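Local atomic coordinates of N-acyl-D-glutamate deacylase (Bordetella bronchiseptica, PDB entry 3GIP), a protein that probably hydrolyses N-acyl-D-glutamate to D-glutamate and the free acid, as a zinc-dependent member of the amidohydrolase superfamily. Residues H66-L71 with L112-E117; I304-P309 with P368-P373. One frame throughout, in Å; residues are numbered along the deposited sequence.

Contact 1: residues H66-L71 with L112-E117; sequences HGHDDL and LALLGE
L115 reaches with its CD2 methyl into the bend of 66-71. There it meets the carboxylate of D70, with L115 CD2 3.4 Å from D70 OD2. The two side chains cross obliquely. L115 CG stands beside its own backbone N (chi1 -58°), which sets CD2 against D70 and near H68 O. Its CB takes a second neighbour: L71 CD1 lies 3.9 Å from L115 CB, with the two leucine chains about perpendicular. L71 CD1 also sits near the backbone of L115 and G116. This is the tight, dry part of the contact, a leucine side chain between the L71 methyl and the D70 carboxylate.

The looser part is wet, though still buried. No direct hydrogen bond joins the segments here. One water lies 2.8 Å from H68 O and 2.7 Å from L115 O, and accepts from L71 N. A second water lies between H68 O and L114 O, at 2.6 Å from L114 O. Two waters are thus within bonding distance of H68 O. Each has more acceptors around it than protons to give. Beside the second water, H68 CB packs against L114 O, and L114 CD1 lies over one face of the H68 imidazole, 4.3 Å from CE1.

The 66-71 loop follows strand 57-64 of the TIM-like barrel and carries the HxH sequence common in amidohydrolases. In this structure the zinc ion is bound by C95, H218 and H248. The H68 side chain is about 5 Å from the zinc and about 4 Å from a bound acetate. D70 OD1 and OD2 take weak hydrogen bonds from the backbone N of A99 and G93. The fit of 112-117 to this metal-side loop therefore depends on leucine contacts and on two waters that serve the buried carbonyls.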
loop_
_atom_site.group_PDB
_atom_site.type_symbol
_atom_site.label_atom_id
_atom_site.label_comp_id
_atom_site.label_asym_id
_atom_site.label_seq_id
_atom_site.Cartn_x
_atom_site.Cartn_y
_atom_site.Cartn_z
ATOM N N HIS A 66 -0.911 -0.569 0.942
ATOM C CA HIS A 66 -0.539 0.767 0.496
ATOM C C HIS A 66 0.229 0.782 -0.812
ATOM O O HIS A 66 1.447 0.999 -0.841
ATOM C CB HIS A 66 0.279 1.512 1.552
ATOM C CG HIS A 66 0.260 2.997 1.364
ATOM N ND1 HIS A 66 -0.618 3.820 2.034
ATOM C CD2 HIS A 66 0.948 3.794 0.513
ATOM C CE1 HIS A 66 -0.474 5.061 1.601
ATOM N NE2 HIS A 66 0.469 5.072 0.677
ATOM N N GLY A 67 -0.490 0.559 -1.902
ATOM C CA GLY A 67 0.150 0.569 -3.197
ATOM C C GLY A 67 -0.213 1.806 -3.994
ATOM O O GLY A 67 -1.203 2.478 -3.704
ATOM N N HIS A 68 0.624 2.120 -4.977
ATOM C CA HIS A 68 0.398 3.248 -5.880
ATOM C C HIS A 68 0.518 2.684 -7.289
ATOM O O HIS A 68 0.854 3.399 -8.232
ATOM C CB HIS A 68 1.459 4.335 -5.688
ATOM C CG HIS A 68 1.239 5.193 -4.482
ATOM N ND1 HIS A 68 0.105 5.957 -4.306
ATOM C CD2 HIS A 68 2.018 5.418 -3.398
ATOM C CE1 HIS A 68 0.196 6.617 -3.164
ATOM N NE2 HIS A 68 1.348 6.308 -2.595
ATOM N N ASP A 69 0.235 1.393 -7.419
ATOM C CA ASP A 69 0.351 0.688 -8.692
ATOM C C ASP A 69 -0.878 0.821 -9.593
ATOM O O ASP A 69 -1.040 0.057 -10.543
ATOM C CB ASP A 69 0.618 -0.790 -8.408
ATOM C CG ASP A 69 1.587 -0.987 -7.258
ATOM O OD1 ASP A 69 2.814 -1.004 -7.500
ATOM O OD2 ASP A 69 1.115 -1.102 -6.106
ATOM N N ASP A 70 -1.716 1.808 -9.298
ATOM C CA ASP A 70 -2.948 2.057 -10.045
ATOM C C ASP A 70 -2.879 1.824 -11.549
ATOM O O ASP A 70 -3.714 1.115 -12.117
ATOM C CB ASP A 70 -3.414 3.496 -9.821
ATOM C CG ASP A 70 -3.712 3.794 -8.374
ATOM O OD1 ASP A 70 -4.883 4.111 -8.069
ATOM O OD2 ASP A 70 -2.779 3.712 -7.547
ATOM N N LEU A 71 -1.887 2.431 -12.191
ATOM C CA LEU A 71 -1.749 2.334 -13.642
ATOM C C LEU A 71 -0.739 1.312 -14.143
ATOM O O LEU A 71 -0.516 1.204 -15.348
ATOM C CB LEU A 71 -1.377 3.705 -14.204
ATOM C CG LEU A 71 -2.152 4.898 -13.645
ATOM C CD1 LEU A 71 -1.529 6.185 -14.162
ATOM C CD2 LEU A 71 -3.620 4.800 -14.027
ATOM N N LEU A 112 0.125 13.525 -8.526
ATOM C CA LEU A 112 -0.340 12.578 -9.534
ATOM C C LEU A 112 0.848 11.824 -10.126
ATOM O O LEU A 112 0.687 10.758 -10.718
ATOM C CB LEU A 112 -1.105 13.305 -10.645
ATOM C CG LEU A 112 -2.512 13.797 -10.296
ATOM C CD1 LEU A 112 -3.101 14.554 -11.477
ATOM C CD2 LEU A 112 -3.394 12.611 -9.937
ATOM N N ALA A 113 2.042 12.383 -9.958
ATOM C CA ALA A 113 3.258 11.758 -10.465
ATOM C C ALA A 113 3.529 10.449 -9.728
ATOM O O ALA A 113 4.322 9.621 -10.177
ATOM C CB ALA A 113 4.440 12.708 -10.304
ATOM N N LEU A 114 2.873 10.265 -8.589
ATOM C CA LEU A 114 3.049 9.046 -7.816
ATOM C C LEU A 114 2.393 7.876 -8.550
ATOM O O LEU A 114 2.597 6.719 -8.183
ATOM C CB LEU A 114 2.413 9.193 -6.426
ATOM C CG LEU A 114 2.962 10.276 -5.491
ATOM C CD1 LEU A 114 2.129 10.314 -4.216
ATOM C CD2 LEU A 114 4.424 9.993 -5.172
ATOM N N LEU A 115 1.620 8.184 -9.593
ATOM C CA LEU A 115 0.908 7.163 -10.367
ATOM C C LEU A 115 1.533 6.774 -11.706
ATOM O O LEU A 115 1.603 5.592 -12.043
ATOM C CB LEU A 115 -0.531 7.617 -10.631
ATOM C CG LEU A 115 -1.430 7.947 -9.439
ATOM C CD1 LEU A 115 -2.787 8.402 -9.952
ATOM C CD2 LEU A 115 -1.579 6.728 -8.544
ATOM N N GLY A 116 1.954 7.765 -12.483
ATOM C CA GLY A 116 2.547 7.476 -13.780
ATOM C C GLY A 116 2.063 8.412 -14.875
ATOM O O GLY A 116 1.375 9.393 -14.595
ATOM N N GLU A 117 2.404 8.099 -16.124
ATOM C CA GLU A 117 2.025 8.931 -17.265
ATOM C C GLU A 117 0.735 8.525 -17.974
ATOM O O GLU A 117 0.144 9.330 -18.695
ATOM C CB GLU A 117 3.166 8.959 -18.287
ATOM C CG GLU A 117 4.437 9.623 -17.783
ATOM C CD GLU A 117 4.293 11.126 -17.627
ATOM O OE1 GLU A 117 5.235 11.763 -17.108
ATOM O OE2 GLU A 117 3.245 11.673 -18.031
HETATM O O HOH W 1 0.443 3.361 -10.969
HETATM O O HOH W 2 3.240 4.506 -9.297
#

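Contact 2: residues I304-P309 with P368-P373; sequences ITWSTP and PNDARP
R372 N donates to T305 O across 2.9 Å, the direct hydrogen bond between the two segments. This joins a loop after strand 360-362 of the TIM-like barrel to the corner at T305 in 303-307, an edge strand of a small three-stranded antiparallel sheet. The bond is fairly straight, 161° at the hydrogen, and lies in the carbonyl plane. Close by, T305 CG2 comes to 3.3 Å from R372 O.

D370 supplies the rest of the first shell. Its carboxylate divides its oxygens between two neighbours. OD1 approaches the indole of W306 obliquely, 3.4 Å from CD1, with the ring and carboxylate planes 43° apart. OD2 faces T305 and is tied to it by water, which donates to D370 OD2 and also bonds T305 OG1. W306 CG lies between its backbone N and carbonyl carbon (chi1 64°), which sets CD1 of the indole beside D370 OD1.

Further out, T305 and W306 have backbone hydrogen bonds to G340 of strand 339-343, and W306 also packs on P338. A371 touches S314, and P368 O accepts from K76 NZ. At the upstream end of the strand segment, one further water donates to both I304 O and R372 O, 3.0 Å from I304 O.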
loop_
_atom_site.group_PDB
_atom_site.type_symbol
_atom_site.label_atom_id
_atom_site.label_comp_id
_atom_site.label_asym_id
_atom_site.label_seq_id
_atom_site.Cartn_x
_atom_site.Cartn_y
_atom_site.Cartn_z
ATOM N N ILE A 304 17.729 12.355 -4.792
ATOM C CA ILE A 304 16.813 12.327 -5.927
ATOM C C ILE A 304 16.465 10.922 -6.418
ATOM O O ILE A 304 17.334 10.064 -6.559
ATOM C CB ILE A 304 17.399 13.161 -7.094
ATOM C CG1 ILE A 304 17.746 14.571 -6.591
ATOM C CG2 ILE A 304 16.408 13.236 -8.249
ATOM C CD1 ILE A 304 16.588 15.308 -5.915
ATOM N N THR A 305 15.177 10.694 -6.665
ATOM C CA THR A 305 14.696 9.405 -7.159
ATOM C C THR A 305 14.366 9.495 -8.648
ATOM O O THR A 305 14.346 8.487 -9.358
ATOM C CB THR A 305 13.440 8.951 -6.397
ATOM O OG1 THR A 305 12.476 10.009 -6.388
ATOM C CG2 THR A 305 13.795 8.589 -4.964
ATOM N N TRP A 306 14.093 10.714 -9.105
ATOM C CA TRP A 306 13.791 10.984 -10.512
ATOM C C TRP A 306 13.682 12.488 -10.710
ATOM O O TRP A 306 13.435 13.219 -9.763
ATOM C CB TRP A 306 12.472 10.323 -10.953
ATOM C CG TRP A 306 11.232 10.837 -10.262
ATOM C CD1 TRP A 306 10.732 10.413 -9.066
ATOM C CD2 TRP A 306 10.347 11.875 -10.719
ATOM N NE1 TRP A 306 9.593 11.117 -8.748
ATOM C CE2 TRP A 306 9.335 12.020 -9.745
ATOM C CE3 TRP A 306 10.313 12.696 -11.858
ATOM C CZ2 TRP A 306 8.296 12.951 -9.871
ATOM C CZ3 TRP A 306 9.279 13.623 -11.982
ATOM C CH2 TRP A 306 8.285 13.741 -10.993
ATOM N N SER A 307 13.890 12.942 -11.943
ATOM C CA SER A 307 13.785 14.358 -12.291
ATOM C C SER A 307 13.548 14.448 -13.790
ATOM O O SER A 307 14.352 13.962 -14.584
ATOM C CB SER A 307 15.064 15.127 -11.944
ATOM O OG SER A 307 15.018 16.441 -12.496
ATOM N N THR A 308 12.442 15.069 -14.182
ATOM C CA THR A 308 12.142 15.184 -15.600
ATOM C C THR A 308 13.153 16.060 -16.345
ATOM O O THR A 308 13.664 15.663 -17.389
ATOM C CB THR A 308 10.710 15.711 -15.815
ATOM O OG1 THR A 308 9.784 14.826 -15.173
ATOM C CG2 THR A 308 10.382 15.771 -17.298
ATOM N N PRO A 309 13.466 17.255 -15.815
ATOM C CA PRO A 309 14.438 18.096 -16.524
ATOM C C PRO A 309 15.886 17.629 -16.369
ATOM O O PRO A 309 16.708 17.834 -17.261
ATOM C CB PRO A 309 14.206 19.474 -15.916
ATOM C CG PRO A 309 13.816 19.145 -14.497
ATOM C CD PRO A 309 12.853 17.991 -14.694
ATOM N N PRO A 368 6.661 2.522 -8.385
ATOM C CA PRO A 368 7.093 1.787 -9.578
ATOM C C PRO A 368 7.673 2.523 -10.784
ATOM O O PRO A 368 8.421 1.926 -11.557
ATOM C CB PRO A 368 5.854 0.964 -9.939
ATOM C CG PRO A 368 4.736 1.820 -9.480
ATOM C CD PRO A 368 5.228 2.281 -8.130
ATOM N N ASN A 369 7.354 3.799 -10.955
ATOM C CA ASN A 369 7.885 4.523 -12.107
ATOM C C ASN A 369 9.155 5.329 -11.840
ATOM O O ASN A 369 9.760 5.859 -12.773
ATOM C CB ASN A 369 6.808 5.433 -12.712
ATOM C CG ASN A 369 6.198 6.374 -11.701
ATOM O OD1 ASN A 369 6.896 7.169 -11.070
ATOM N ND2 ASN A 369 4.880 6.293 -11.542
ATOM N N ASP A 370 9.564 5.417 -10.578
ATOM C CA ASP A 370 10.778 6.152 -10.219
ATOM C C ASP A 370 12.011 5.533 -10.879
ATOM O O ASP A 370 12.138 4.313 -10.951
ATOM C CB ASP A 370 10.977 6.144 -8.700
ATOM C CG ASP A 370 10.013 7.055 -7.971
ATOM O OD1 ASP A 370 9.037 7.536 -8.590
ATOM O OD2 ASP A 370 10.231 7.287 -6.761
ATOM N N ALA A 371 12.927 6.376 -11.349
ATOM C CA ALA A 371 14.148 5.891 -11.989
ATOM C C ALA A 371 15.023 5.160 -10.973
ATOM O O ALA A 371 15.593 4.110 -11.267
ATOM C CB ALA A 371 14.918 7.058 -12.602
ATOM N N ARG A 372 15.132 5.736 -9.780
ATOM C CA ARG A 372 15.918 5.156 -8.693
ATOM C C ARG A 372 14.992 5.172 -7.482
ATOM O O ARG A 372 15.121 6.009 -6.589
ATOM C CB ARG A 372 17.161 6.001 -8.413
ATOM C CG ARG A 372 18.062 5.423 -7.334
ATOM C CD ARG A 372 18.664 4.098 -7.768
ATOM N NE ARG A 372 19.611 4.273 -8.864
ATOM C CZ ARG A 372 20.765 4.923 -8.753
ATOM N NH1 ARG A 372 21.117 5.460 -7.593
ATOM N NH2 ARG A 372 21.567 5.039 -9.802
ATOM N N PRO A 373 14.048 4.229 -7.437
ATOM C CA PRO A 373 13.082 4.135 -6.344
ATOM C C PRO A 373 13.620 3.756 -4.975
ATOM O O PRO A 373 14.718 3.218 -4.836
ATOM C CB PRO A 373 12.108 3.085 -6.853
ATOM C CG PRO A 373 13.033 2.130 -7.549
ATOM C CD PRO A 373 13.928 3.069 -8.341
HETATM O O HOH W 3 17.467 7.468 -5.161
HETATM O O HOH W 4 10.058 9.427 -5.176
#

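Contact 1 is buried and lies beside the zinc site. Contact 2 is partly buried and farther out, with A371 exposed and the D370 side chain about 12 Å from the metal. Both involve loops that follow barrel strands, 57-64 and 87-92 in contact 1 and 360-362 in contact 2, but contact 2 adds a strand of the small sheet. Each has an aspartate: D70 meets a leucine methyl, D370 an indole carbon and a water. Contact 2 differs in its direct backbone hydrogen bond. Their centres are 13 Å apart and they touch: N369 ND2 packs 3.4 Å from G116 N, and A113 CB meets W306 CZ2.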